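PDB 5LH9: omega transaminase from Pseudomonas sp., which probably catalyses the pyridoxal-phosphate-dependent transfer of an amino group from an amine donor such as beta-alanine to pyruvate. Local coordinates for residues R117-S122 and T330-P335; S125-T130 and G303-N308; L151-G156 and L228-V233; L260-E265 and P286-L291. All coordinates share one frame; numbering follows the deposited sequence.

Contact 1: R117-S122 and T330-P335; sequences RVLFSS and TYSGHP. With PLP (pyridoxal-5'-phosphate), chain E.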
# COMPACT_ATOMS: atom_id res chain seq x y z
N ARG D 117 6.79 -29.80 -8.15
CA ARG D 117 6.27 -29.78 -6.79
C ARG D 117 4.84 -29.27 -6.79
O ARG D 117 4.46 -28.44 -7.62
CB ARG D 117 7.13 -28.89 -5.88
CG ARG D 117 8.59 -29.31 -5.79
CD ARG D 117 8.78 -30.57 -4.97
NE ARG D 117 10.19 -30.90 -4.81
CZ ARG D 117 10.89 -31.66 -5.65
NH1 ARG D 117 10.32 -32.19 -6.72
NH2 ARG D 117 12.17 -31.90 -5.41
N VAL D 118 4.04 -29.80 -5.87
CA VAL D 118 2.65 -29.38 -5.69
C VAL D 118 2.47 -28.90 -4.26
O VAL D 118 3.01 -29.49 -3.31
CB VAL D 118 1.65 -30.52 -6.00
CG1 VAL D 118 1.96 -31.76 -5.18
CG2 VAL D 118 0.21 -30.07 -5.75
N LEU D 119 1.69 -27.84 -4.10
CA LEU D 119 1.26 -27.37 -2.79
C LEU D 119 -0.26 -27.36 -2.82
O LEU D 119 -0.86 -26.50 -3.48
CB LEU D 119 1.84 -25.99 -2.49
CG LEU D 119 2.03 -25.65 -1.01
CD1 LEU D 119 2.88 -24.40 -0.92
CD2 LEU D 119 0.69 -25.49 -0.29
N PHE D 120 -0.88 -28.30 -2.11
CA PHE D 120 -2.31 -28.49 -2.18
C PHE D 120 -3.06 -27.51 -1.28
O PHE D 120 -2.50 -26.93 -0.34
CB PHE D 120 -2.69 -29.92 -1.77
CG PHE D 120 -2.27 -30.97 -2.76
CD1 PHE D 120 -2.98 -31.14 -3.94
CD2 PHE D 120 -1.19 -31.79 -2.51
CE1 PHE D 120 -2.60 -32.11 -4.86
CE2 PHE D 120 -0.81 -32.76 -3.42
CZ PHE D 120 -1.51 -32.92 -4.60
N SER D 121 -4.34 -27.34 -1.58
CA SER D 121 -5.23 -26.47 -0.84
C SER D 121 -6.65 -26.99 -1.06
O SER D 121 -6.83 -28.16 -1.42
CB SER D 121 -5.05 -25.01 -1.28
OG SER D 121 -5.40 -24.84 -2.64
N SER D 122 -7.66 -26.13 -0.89
CA SER D 122 -9.05 -26.56 -0.93
C SER D 122 -9.90 -25.86 -1.99
O SER D 122 -11.11 -26.11 -2.05
CB SER D 122 -9.69 -26.36 0.44
OG SER D 122 -9.08 -27.21 1.40
N THR D 330 -4.36 -26.19 6.86
CA THR D 330 -4.71 -27.38 7.63
C THR D 330 -5.12 -28.52 6.72
O THR D 330 -4.65 -29.65 6.87
CB THR D 330 -5.82 -27.04 8.63
OG1 THR D 330 -5.35 -26.04 9.55
CG2 THR D 330 -6.26 -28.28 9.40
N TYR D 331 -5.96 -28.23 5.73
CA TYR D 331 -6.50 -29.26 4.85
C TYR D 331 -5.68 -29.44 3.58
O TYR D 331 -6.13 -30.14 2.66
CB TYR D 331 -7.97 -28.93 4.52
CG TYR D 331 -8.85 -28.96 5.75
CD1 TYR D 331 -8.78 -30.03 6.64
CD2 TYR D 331 -9.74 -27.93 6.03
CE1 TYR D 331 -9.56 -30.07 7.77
CE2 TYR D 331 -10.53 -27.97 7.17
CZ TYR D 331 -10.43 -29.04 8.04
OH TYR D 331 -11.21 -29.10 9.17
N SER D 332 -4.49 -28.85 3.51
CA SER D 332 -3.56 -29.15 2.43
C SER D 332 -3.32 -30.65 2.34
O SER D 332 -2.81 -31.26 3.28
CB SER D 332 -2.22 -28.44 2.65
OG SER D 332 -2.34 -27.03 2.53
N GLY D 333 -3.65 -31.24 1.19
CA GLY D 333 -3.41 -32.65 0.97
C GLY D 333 -4.43 -33.58 1.59
O GLY D 333 -4.18 -34.79 1.68
N HIS D 334 -5.60 -33.06 1.96
CA HIS D 334 -6.64 -33.81 2.66
C HIS D 334 -6.78 -35.22 2.10
O HIS D 334 -7.08 -35.38 0.91
CB HIS D 334 -7.97 -33.07 2.55
CG HIS D 334 -9.02 -33.55 3.49
ND1 HIS D 334 -9.73 -34.72 3.29
CD2 HIS D 334 -9.49 -33.03 4.66
CE1 HIS D 334 -10.59 -34.89 4.27
NE2 HIS D 334 -10.46 -33.88 5.12
N PRO D 335 -6.57 -36.26 2.91
CA PRO D 335 -6.62 -37.63 2.36
C PRO D 335 -7.89 -37.94 1.60
O PRO D 335 -7.82 -38.55 0.52
CB PRO D 335 -6.49 -38.51 3.61
CG PRO D 335 -5.84 -37.66 4.64
CD PRO D 335 -6.20 -36.24 4.33
N1 PLP E . -6.69 -18.84 12.38
C2 PLP E . -6.32 -19.59 13.42
C2A PLP E . -6.42 -19.03 14.87
C3 PLP E . -5.84 -20.91 13.23
O3 PLP E . -5.46 -21.67 14.33
C4 PLP E . -5.73 -21.44 11.97
C4A PLP E . -5.19 -22.96 11.87
C5 PLP E . -6.11 -20.69 10.89
C6 PLP E . -6.58 -19.37 11.08
C5A PLP E . -5.99 -21.23 9.43
O4P PLP E . -6.80 -22.35 9.20
P PLP E . -6.54 -23.20 7.94
O1P PLP E . -6.49 -22.34 6.67
O2P PLP E . -5.23 -23.87 8.12
O3P PLP E . -7.62 -24.22 7.81
O HOH W 1 -5.68 -30.20 -0.17
O HOH W 2 -8.66 -30.10 0.62

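Contact 2: S125-T130 and G303-N308; sequences SDAVET and GATLFN. With PLP (pyridoxal-5'-phosphate), chain H.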
# COMPACT_ATOMS: atom_id res chain seq x y z
N SER D 125 -9.37 -20.10 -5.29
CA SER D 125 -8.83 -18.91 -4.64
C SER D 125 -7.57 -19.26 -3.85
O SER D 125 -6.56 -18.55 -3.92
CB SER D 125 -9.88 -18.29 -3.73
OG SER D 125 -11.03 -17.88 -4.48
N ASP D 126 -7.60 -20.39 -3.12
CA ASP D 126 -6.40 -20.87 -2.45
C ASP D 126 -5.26 -21.07 -3.45
O ASP D 126 -4.13 -20.65 -3.21
CB ASP D 126 -6.68 -22.20 -1.74
CG ASP D 126 -7.76 -22.10 -0.68
OD1 ASP D 126 -8.38 -21.02 -0.50
OD2 ASP D 126 -8.01 -23.14 -0.02
N ALA D 127 -5.56 -21.75 -4.56
CA ALA D 127 -4.51 -22.11 -5.51
C ALA D 127 -3.86 -20.87 -6.10
O ALA D 127 -2.64 -20.83 -6.31
CB ALA D 127 -5.09 -22.99 -6.61
N VAL D 128 -4.67 -19.84 -6.38
CA VAL D 128 -4.14 -18.57 -6.86
C VAL D 128 -3.32 -17.90 -5.77
O VAL D 128 -2.17 -17.50 -5.99
CB VAL D 128 -5.30 -17.66 -7.32
CG1 VAL D 128 -4.84 -16.22 -7.52
CG2 VAL D 128 -5.91 -18.20 -8.61
N GLU D 129 -3.90 -17.77 -4.58
CA GLU D 129 -3.21 -17.13 -3.46
C GLU D 129 -1.86 -17.80 -3.22
O GLU D 129 -0.84 -17.12 -3.02
CB GLU D 129 -4.09 -17.20 -2.21
CG GLU D 129 -3.88 -16.08 -1.22
CD GLU D 129 -4.48 -14.76 -1.67
OE1 GLU D 129 -4.90 -14.65 -2.84
OE2 GLU D 129 -4.54 -13.82 -0.84
N THR D 130 -1.83 -19.13 -3.27
CA THR D 130 -0.58 -19.86 -3.08
C THR D 130 0.42 -19.53 -4.17
O THR D 130 1.61 -19.36 -3.90
CB THR D 130 -0.88 -21.37 -3.06
OG1 THR D 130 -1.72 -21.67 -1.94
CG2 THR D 130 0.40 -22.18 -2.94
N GLY D 303 -7.87 -27.89 -4.05
CA GLY D 303 -7.15 -27.07 -4.99
C GLY D 303 -5.69 -27.47 -4.99
O GLY D 303 -5.21 -28.13 -4.06
N ALA D 304 -5.00 -27.10 -6.05
CA ALA D 304 -3.60 -27.46 -6.18
C ALA D 304 -2.85 -26.39 -6.96
O ALA D 304 -3.35 -25.88 -7.96
CB ALA D 304 -3.44 -28.82 -6.88
N THR D 305 -1.65 -26.06 -6.48
CA THR D 305 -0.73 -25.18 -7.17
C THR D 305 0.54 -25.95 -7.45
O THR D 305 1.19 -26.45 -6.52
CB THR D 305 -0.43 -23.93 -6.34
OG1 THR D 305 -1.66 -23.31 -5.93
CG2 THR D 305 0.40 -22.94 -7.16
N LEU D 306 0.90 -26.06 -8.73
CA LEU D 306 2.07 -26.82 -9.15
C LEU D 306 3.16 -25.88 -9.62
O LEU D 306 2.89 -24.85 -10.25
CB LEU D 306 1.70 -27.80 -10.26
CG LEU D 306 1.00 -29.08 -9.79
CD1 LEU D 306 -0.48 -28.85 -9.55
CD2 LEU D 306 1.22 -30.19 -10.79
N PHE D 307 4.40 -26.25 -9.32
CA PHE D 307 5.57 -25.45 -9.60
C PHE D 307 6.55 -26.27 -10.42
O PHE D 307 6.73 -27.47 -10.16
CB PHE D 307 6.22 -24.98 -8.30
CG PHE D 307 5.27 -24.24 -7.39
CD1 PHE D 307 4.45 -24.93 -6.52
CD2 PHE D 307 5.21 -22.86 -7.41
CE1 PHE D 307 3.57 -24.26 -5.68
CE2 PHE D 307 4.34 -22.17 -6.57
CZ PHE D 307 3.52 -22.87 -5.71
N ASN D 308 7.14 -25.65 -11.44
CA ASN D 308 8.06 -26.35 -12.31
C ASN D 308 9.42 -26.50 -11.64
O ASN D 308 9.67 -25.98 -10.55
CB ASN D 308 8.19 -25.63 -13.65
CG ASN D 308 8.80 -24.25 -13.54
OD1 ASN D 308 9.20 -23.80 -12.46
ND2 ASN D 308 8.88 -23.56 -14.67
N1 PLP H . -9.75 -18.61 -10.67
C2 PLP H . -10.57 -18.92 -11.67
C2A PLP H . -10.14 -18.74 -13.16
C3 PLP H . -11.87 -19.42 -11.40
O3 PLP H . -12.72 -19.73 -12.46
C4 PLP H . -12.30 -19.60 -10.11
C4A PLP H . -13.80 -20.19 -9.90
C5 PLP H . -11.46 -19.29 -9.07
C6 PLP H . -10.18 -18.78 -9.34
C5A PLP H . -11.87 -19.44 -7.57
O4P PLP H . -12.10 -20.77 -7.20
P PLP H . -12.85 -21.03 -5.86
O1P PLP H . -14.22 -20.47 -5.99
O2P PLP H . -12.14 -20.40 -4.73
O3P PLP H . -12.92 -22.55 -5.61

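Contact 3: L151-G156 and L228-V233; sequences LSLRNG and LIAEPV. With PLP (pyridoxal-5'-phosphate), chain H.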
# COMPACT_ATOMS: atom_id res chain seq x y z
N LEU D 151 1.28 -8.76 -12.68
CA LEU D 151 0.54 -8.35 -13.86
C LEU D 151 -0.60 -9.32 -14.10
O LEU D 151 -0.49 -10.52 -13.81
CB LEU D 151 1.46 -8.29 -15.09
CG LEU D 151 2.77 -7.53 -14.92
CD1 LEU D 151 3.63 -7.66 -16.16
CD2 LEU D 151 2.50 -6.06 -14.60
N SER D 152 -1.70 -8.81 -14.62
CA SER D 152 -2.86 -9.62 -14.93
C SER D 152 -3.68 -8.88 -15.98
O SER D 152 -3.33 -7.78 -16.41
CB SER D 152 -3.68 -9.93 -13.67
OG SER D 152 -4.17 -8.75 -13.08
N LEU D 153 -4.78 -9.51 -16.41
CA LEU D 153 -5.59 -9.03 -17.51
C LEU D 153 -6.93 -8.48 -17.04
O LEU D 153 -7.55 -9.02 -16.12
CB LEU D 153 -5.86 -10.15 -18.52
CG LEU D 153 -4.66 -10.90 -19.09
CD1 LEU D 153 -5.13 -11.89 -20.14
CD2 LEU D 153 -3.63 -9.95 -19.66
N ARG D 154 -7.39 -7.44 -17.72
CA ARG D 154 -8.78 -7.02 -17.58
C ARG D 154 -9.70 -8.20 -17.83
O ARG D 154 -9.41 -9.08 -18.65
CB ARG D 154 -9.10 -5.89 -18.57
CG ARG D 154 -8.48 -4.56 -18.21
CD ARG D 154 -9.16 -3.95 -16.99
NE ARG D 154 -10.58 -3.70 -17.22
CZ ARG D 154 -11.07 -2.60 -17.80
NH1 ARG D 154 -10.26 -1.64 -18.21
NH2 ARG D 154 -12.38 -2.47 -17.96
N ASN D 155 -10.81 -8.23 -17.10
CA ASN D 155 -11.80 -9.30 -17.12
C ASN D 155 -11.26 -10.62 -16.57
O ASN D 155 -11.98 -11.62 -16.58
CB ASN D 155 -12.37 -9.56 -18.52
CG ASN D 155 -13.33 -8.48 -18.97
OD1 ASN D 155 -12.93 -7.34 -19.20
ND2 ASN D 155 -14.60 -8.83 -19.08
N GLY D 156 -10.02 -10.65 -16.09
CA GLY D 156 -9.52 -11.85 -15.43
C GLY D 156 -10.18 -12.05 -14.08
O GLY D 156 -10.47 -11.10 -13.36
N LEU D 228 3.24 -12.87 -13.97
CA LEU D 228 2.01 -12.55 -14.68
C LEU D 228 1.07 -13.74 -14.57
O LEU D 228 1.50 -14.89 -14.74
CB LEU D 228 2.28 -12.23 -16.16
CG LEU D 228 1.10 -11.83 -17.03
CD1 LEU D 228 1.57 -10.96 -18.17
CD2 LEU D 228 0.36 -13.05 -17.60
N ILE D 229 -0.21 -13.48 -14.30
CA ILE D 229 -1.21 -14.53 -14.13
C ILE D 229 -2.33 -14.30 -15.13
O ILE D 229 -2.79 -13.17 -15.32
CB ILE D 229 -1.77 -14.57 -12.69
CG1 ILE D 229 -2.77 -15.72 -12.54
CG2 ILE D 229 -2.41 -13.24 -12.32
CD1 ILE D 229 -3.17 -16.03 -11.10
N ALA D 230 -2.79 -15.38 -15.76
CA ALA D 230 -3.83 -15.29 -16.78
C ALA D 230 -4.52 -16.64 -16.91
O ALA D 230 -3.95 -17.68 -16.59
CB ALA D 230 -3.26 -14.86 -18.13
N GLU D 231 -5.78 -16.59 -17.37
CA GLU D 231 -6.56 -17.79 -17.68
C GLU D 231 -6.38 -18.14 -19.16
O GLU D 231 -6.50 -17.25 -20.01
CB GLU D 231 -8.04 -17.56 -17.39
CG GLU D 231 -8.34 -17.14 -15.96
CD GLU D 231 -9.63 -16.36 -15.85
OE1 GLU D 231 -10.72 -17.00 -15.81
OE2 GLU D 231 -9.56 -15.11 -15.85
N PRO D 232 -6.10 -19.40 -19.52
CA PRO D 232 -6.01 -19.74 -20.95
C PRO D 232 -7.28 -19.43 -21.72
O PRO D 232 -7.22 -19.12 -22.92
CB PRO D 232 -5.73 -21.25 -20.93
CG PRO D 232 -5.12 -21.50 -19.59
CD PRO D 232 -5.80 -20.56 -18.66
N VAL D 233 -8.43 -19.53 -21.07
CA VAL D 233 -9.69 -18.96 -21.53
C VAL D 233 -10.32 -18.28 -20.32
O VAL D 233 -10.48 -18.92 -19.28
CB VAL D 233 -10.65 -20.01 -22.12
CG1 VAL D 233 -11.95 -19.35 -22.58
CG2 VAL D 233 -10.00 -20.73 -23.27
N1 PLP H . -9.75 -18.61 -10.67
C2 PLP H . -10.57 -18.92 -11.67
C2A PLP H . -10.14 -18.74 -13.16
C3 PLP H . -11.87 -19.42 -11.40
O3 PLP H . -12.72 -19.73 -12.46
C4 PLP H . -12.30 -19.60 -10.11
C4A PLP H . -13.80 -20.19 -9.90
C5 PLP H . -11.46 -19.29 -9.07
C6 PLP H . -10.18 -18.78 -9.34
C5A PLP H . -11.87 -19.44 -7.57
O4P PLP H . -12.10 -20.77 -7.20
P PLP H . -12.85 -21.03 -5.86
O1P PLP H . -14.22 -20.47 -5.99
O2P PLP H . -12.14 -20.40 -4.73
O3P PLP H . -12.92 -22.55 -5.61
O HOH W 3 -5.39 -12.39 -15.72
O HOH W 4 -12.42 -14.29 -16.40

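Contact 4: L260-E265 and P286-L291; sequences LLIADE and PDILCL. With PLP (pyridoxal-5'-phosphate), chain H.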
# COMPACT_ATOMS: atom_id res chain seq x y z
N LEU D 260 7.66 -14.83 -14.08
CA LEU D 260 6.98 -16.11 -13.97
C LEU D 260 5.59 -16.04 -14.60
O LEU D 260 4.84 -15.09 -14.37
CB LEU D 260 6.85 -16.53 -12.51
CG LEU D 260 8.14 -16.73 -11.71
CD1 LEU D 260 7.82 -17.00 -10.25
CD2 LEU D 260 8.95 -17.89 -12.29
N LEU D 261 5.25 -17.06 -15.38
CA LEU D 261 3.94 -17.15 -16.01
C LEU D 261 3.08 -18.10 -15.19
O LEU D 261 3.37 -19.30 -15.11
CB LEU D 261 4.06 -17.64 -17.46
CG LEU D 261 2.74 -17.88 -18.18
CD1 LEU D 261 1.81 -16.65 -18.13
CD2 LEU D 261 3.01 -18.28 -19.62
N ILE D 262 2.04 -17.55 -14.57
CA ILE D 262 1.08 -18.32 -13.79
C ILE D 262 -0.15 -18.55 -14.66
O ILE D 262 -0.85 -17.59 -15.02
CB ILE D 262 0.69 -17.62 -12.48
CG1 ILE D 262 1.94 -17.32 -11.65
CG2 ILE D 262 -0.28 -18.50 -11.67
CD1 ILE D 262 1.68 -16.40 -10.46
N ALA D 263 -0.41 -19.80 -14.99
CA ALA D 263 -1.62 -20.17 -15.72
C ALA D 263 -2.69 -20.51 -14.70
O ALA D 263 -2.58 -21.50 -13.96
CB ALA D 263 -1.35 -21.35 -16.65
N ASP D 264 -3.73 -19.68 -14.64
CA ASP D 264 -4.88 -19.97 -13.78
C ASP D 264 -5.75 -20.98 -14.51
O ASP D 264 -6.61 -20.63 -15.31
CB ASP D 264 -5.65 -18.71 -13.44
CG ASP D 264 -6.73 -18.96 -12.42
OD1 ASP D 264 -7.11 -20.14 -12.24
OD2 ASP D 264 -7.18 -17.98 -11.78
N GLU D 265 -5.50 -22.26 -14.23
CA GLU D 265 -6.21 -23.36 -14.87
C GLU D 265 -7.33 -23.90 -14.01
O GLU D 265 -7.66 -25.09 -14.09
CB GLU D 265 -5.22 -24.47 -15.21
CG GLU D 265 -4.11 -24.04 -16.15
CD GLU D 265 -4.34 -24.46 -17.59
OE1 GLU D 265 -5.46 -24.92 -17.92
OE2 GLU D 265 -3.39 -24.33 -18.39
N PRO D 286 3.56 -23.05 -18.79
CA PRO D 286 3.74 -22.02 -17.76
C PRO D 286 4.73 -22.48 -16.69
O PRO D 286 5.18 -23.63 -16.67
CB PRO D 286 2.34 -21.84 -17.16
CG PRO D 286 1.43 -22.81 -17.89
CD PRO D 286 2.30 -23.78 -18.63
N ASP D 287 5.09 -21.54 -15.81
CA ASP D 287 5.94 -21.87 -14.68
C ASP D 287 5.14 -22.37 -13.48
O ASP D 287 5.67 -23.14 -12.67
CB ASP D 287 6.77 -20.66 -14.27
CG ASP D 287 7.66 -20.17 -15.39
OD1 ASP D 287 8.70 -20.81 -15.65
OD2 ASP D 287 7.32 -19.15 -16.02
N ILE D 288 3.88 -21.94 -13.35
CA ILE D 288 3.02 -22.32 -12.24
C ILE D 288 1.63 -22.62 -12.77
O ILE D 288 1.12 -21.91 -13.64
CB ILE D 288 2.97 -21.21 -11.17
CG1 ILE D 288 4.37 -20.97 -10.58
CG2 ILE D 288 1.96 -21.56 -10.07
CD1 ILE D 288 4.47 -19.77 -9.66
N LEU D 289 1.01 -23.66 -12.23
CA LEU D 289 -0.35 -24.05 -12.56
C LEU D 289 -1.22 -23.91 -11.32
O LEU D 289 -0.85 -24.40 -10.25
CB LEU D 289 -0.44 -25.50 -13.05
CG LEU D 289 0.32 -25.91 -14.30
CD1 LEU D 289 0.16 -27.41 -14.50
CD2 LEU D 289 -0.19 -25.14 -15.50
N CYS D 290 -2.38 -23.28 -11.49
CA CYS D 290 -3.39 -23.20 -10.45
C CYS D 290 -4.54 -24.10 -10.85
O CYS D 290 -5.07 -23.98 -11.96
CB CYS D 290 -3.88 -21.77 -10.28
SG CYS D 290 -2.57 -20.57 -9.99
N LEU D 291 -4.93 -25.02 -9.96
CA LEU D 291 -5.94 -26.02 -10.26
C LEU D 291 -6.96 -26.09 -9.14
O LEU D 291 -6.65 -25.88 -7.96
CB LEU D 291 -5.31 -27.40 -10.45
CG LEU D 291 -4.26 -27.50 -11.56
CD1 LEU D 291 -3.53 -28.83 -11.46
CD2 LEU D 291 -4.90 -27.35 -12.92
N1 PLP H . -9.75 -18.61 -10.67
C2 PLP H . -10.57 -18.92 -11.67
C2A PLP H . -10.14 -18.74 -13.16
C3 PLP H . -11.87 -19.42 -11.40
O3 PLP H . -12.72 -19.73 -12.46
C4 PLP H . -12.30 -19.60 -10.11
C4A PLP H . -13.80 -20.19 -9.90
C5 PLP H . -11.46 -19.29 -9.07
C6 PLP H . -10.18 -18.78 -9.34
C5A PLP H . -11.87 -19.44 -7.57
O4P PLP H . -12.10 -20.77 -7.20
P PLP H . -12.85 -21.03 -5.86
O1P PLP H . -14.22 -20.47 -5.99
O2P PLP H . -12.14 -20.40 -4.73
O3P PLP H . -12.92 -22.55 -5.61

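Contact 1: R117-S122 and T330-P335
F120, S121 and S122, on and just after strand 115-121, meet a type II turn spanning Y331 to H334, and the CA atoms of S121 and S332 come within 4.5 Å. S332 makes the direct bond: its OG donates to F120 O over 2.9 Å, reaching the oxygen from above the carbonyl plane, 38° out of it. A chi1 of -68° keeps this OG beside its own backbone N, and there it also bonds the backbone N of Y329. F120 touches the turn at its root, CB standing 3.4 Å from G333 N, while the ring leads off beneath V118 CG2 toward helix 97-109. A water accepts from G333 N at 2.7 Å and has both S121 O and Y331 O within donating reach. S122 OG rests on CB of Y331, 3.7 Å away, and bonds a second water. Just before the turn, T330 gives both N and OG1 to O2P of a pyridoxal phosphate, the OG1 bond being 2.6 Å; S125 and G124 of the second subunit hold the same cofactor. Hydroxyl and water thus satisfy buried backbone groups between strand and turn, beside a loop that completes a phosphate site shared between two subunits.

Contact 2: S125-T130 and G303-N308
Helix 124-141, whose N-terminal turn cradles the cofactor phosphate as in other fold type I aminotransferases, lies on strand 303-308 of the large central sheet, with A127 and T130 facing T305. The short segments run in roughly the same direction, their axes 25° apart and 6.9 Å from each other at closest. T305 supplies the polar link. With chi1 at -52° its OG1 sits beside the backbone N and points at the helix, donating to A127 O over 2.7 Å. That donor lies in the carbonyl plane on a lone pair, the C=O...OG1 angle being 108°. The same OG1 is 3.5 Å from A127 CB, so the alanine methyl and the threonine hydroxyl lie close against each other. T130 slides past T305 in the opposite direction; its own OG1 turns back to D126 O, which also takes T130 N, and bonds H327 NE2 as well. At the start of the helix S125 gives both N and OG to O2P of pyridoxal phosphate, each at 2.8 Å, and T330 of the second subunit and G124 bond this cofactor too. The positive end of the helix dipole would probably favour the phosphate there. Farther along, the methyl CG2 of T130 meets the edge of the F307 ring near its plane, 4.2 Å from CZ.

Contact 3: L151-G156 and L228-V233
L151 and L228 bury the most surface here, paired in register on neighbouring parallel strands, with I229 next. The two leucines point to the same face of the sheet, CB of L151 lying 4.1 Å from CG of L228, and both pack on L213 of helix 202-220. A chi1 of -178° swings L228 CG away from its own N, and CG and CD1 both come up to the CB of L151. Between the chains, I229 N donates to L151 O over 3.0 Å, with an N-H...O angle of 163° and the donor tilted from the carbonyl plane. The same oxygen also receives a CA-H...O contact from L228. I229 turns to the other face, where its CG2 touches S152 CB at 3.8 Å and its CD1 packs on V128 of helix 124-141. Past this pair the strands part, and a water fills the next rung: it accepts from L153 N and donates to I229 O at 2.7 Å. L153 still bridges the widening gap, its CD1 on A230 CB. A type II turn then carries L153 round to G156. E231 stretches toward that turn, OE2 coming 3.3 Å from G156 CA and bonding Y157 N, while OE1 bonds G235 N. OE1 also lies 3.2 Å from C2A, the ring methyl of pyridoxal phosphate. Parallel strands that separate at their C-terminal ends into loops lining the cofactor are typical of the large domain of fold type I aminotransferases.

Contact 4: L260-E265 and P286-L291
L261 is gripped by D287 at both its polar backbone atoms. Its N donates to D287 OD2 over 3.0 Å, almost straight at 174°, and OD2 accepts on its anti lone pair, the one turned away from OD1. R251 forms a salt bridge to that same OD2, and N308 bonds OD1, so both carboxylate oxygens have partners. L261 O in turn accepts twice, from D287 N at 2.9 Å and from I288 N at 3.2 Å. From there a regular parallel ladder runs on: A263 N donates to I288 O at 2.9 Å, and C290 N to A263 O at 3.1 Å, both nearly along the C=O axis. A weak bond from E265 N to C290 O ends it. On the face with I262, that side chain lies beside I288, pointing the same way, and its CG2 meets C290 SG at 3.5 Å. On the other face A263 CB is pressed against P286 CG, 3.4 Å apart and tighter than usual carbon contact, with L289 CD2 also against the methyl. E265 crosses L289 obliquely and covers the end of L291, its carboxylate bonded to T268 and S279. D264 points to the face of I262; with CG anti to the backbone N (chi1 -173°), its OD2 comes 2.9 Å from N1 of pyridoxal phosphate, and H158 ND1 bonds this oxygen too. As in related aminotransferases, such an aspartate probably supports the electron-withdrawing character of the pyridine ring, here from a strand bonded along its length to its neighbour.

In the fold
From the N terminus, strand 115-121 opens contact 1, which closes only at 330-335 and so encloses the other three. Inside it, helix 124-141 opens contact 2, closed by strand 303-308. Within that loop contacts 3 and 4 follow in series: 151-156 closes with 228-233 before 260-265 closes with 286-291, and none cross. All four reach one large sheet, in which 115-121, 303-308, 288-291, 260-264, 225-230 and 149-153 lie side by side in that order. Contacts 1 and 2 touch through S121 and G303, 2 and 4 through A304 and L291, 3 and 4 through L228 and I262. Contacts 2, 3 and 4 all touch one pyridoxal phosphate; contact 1 reaches another.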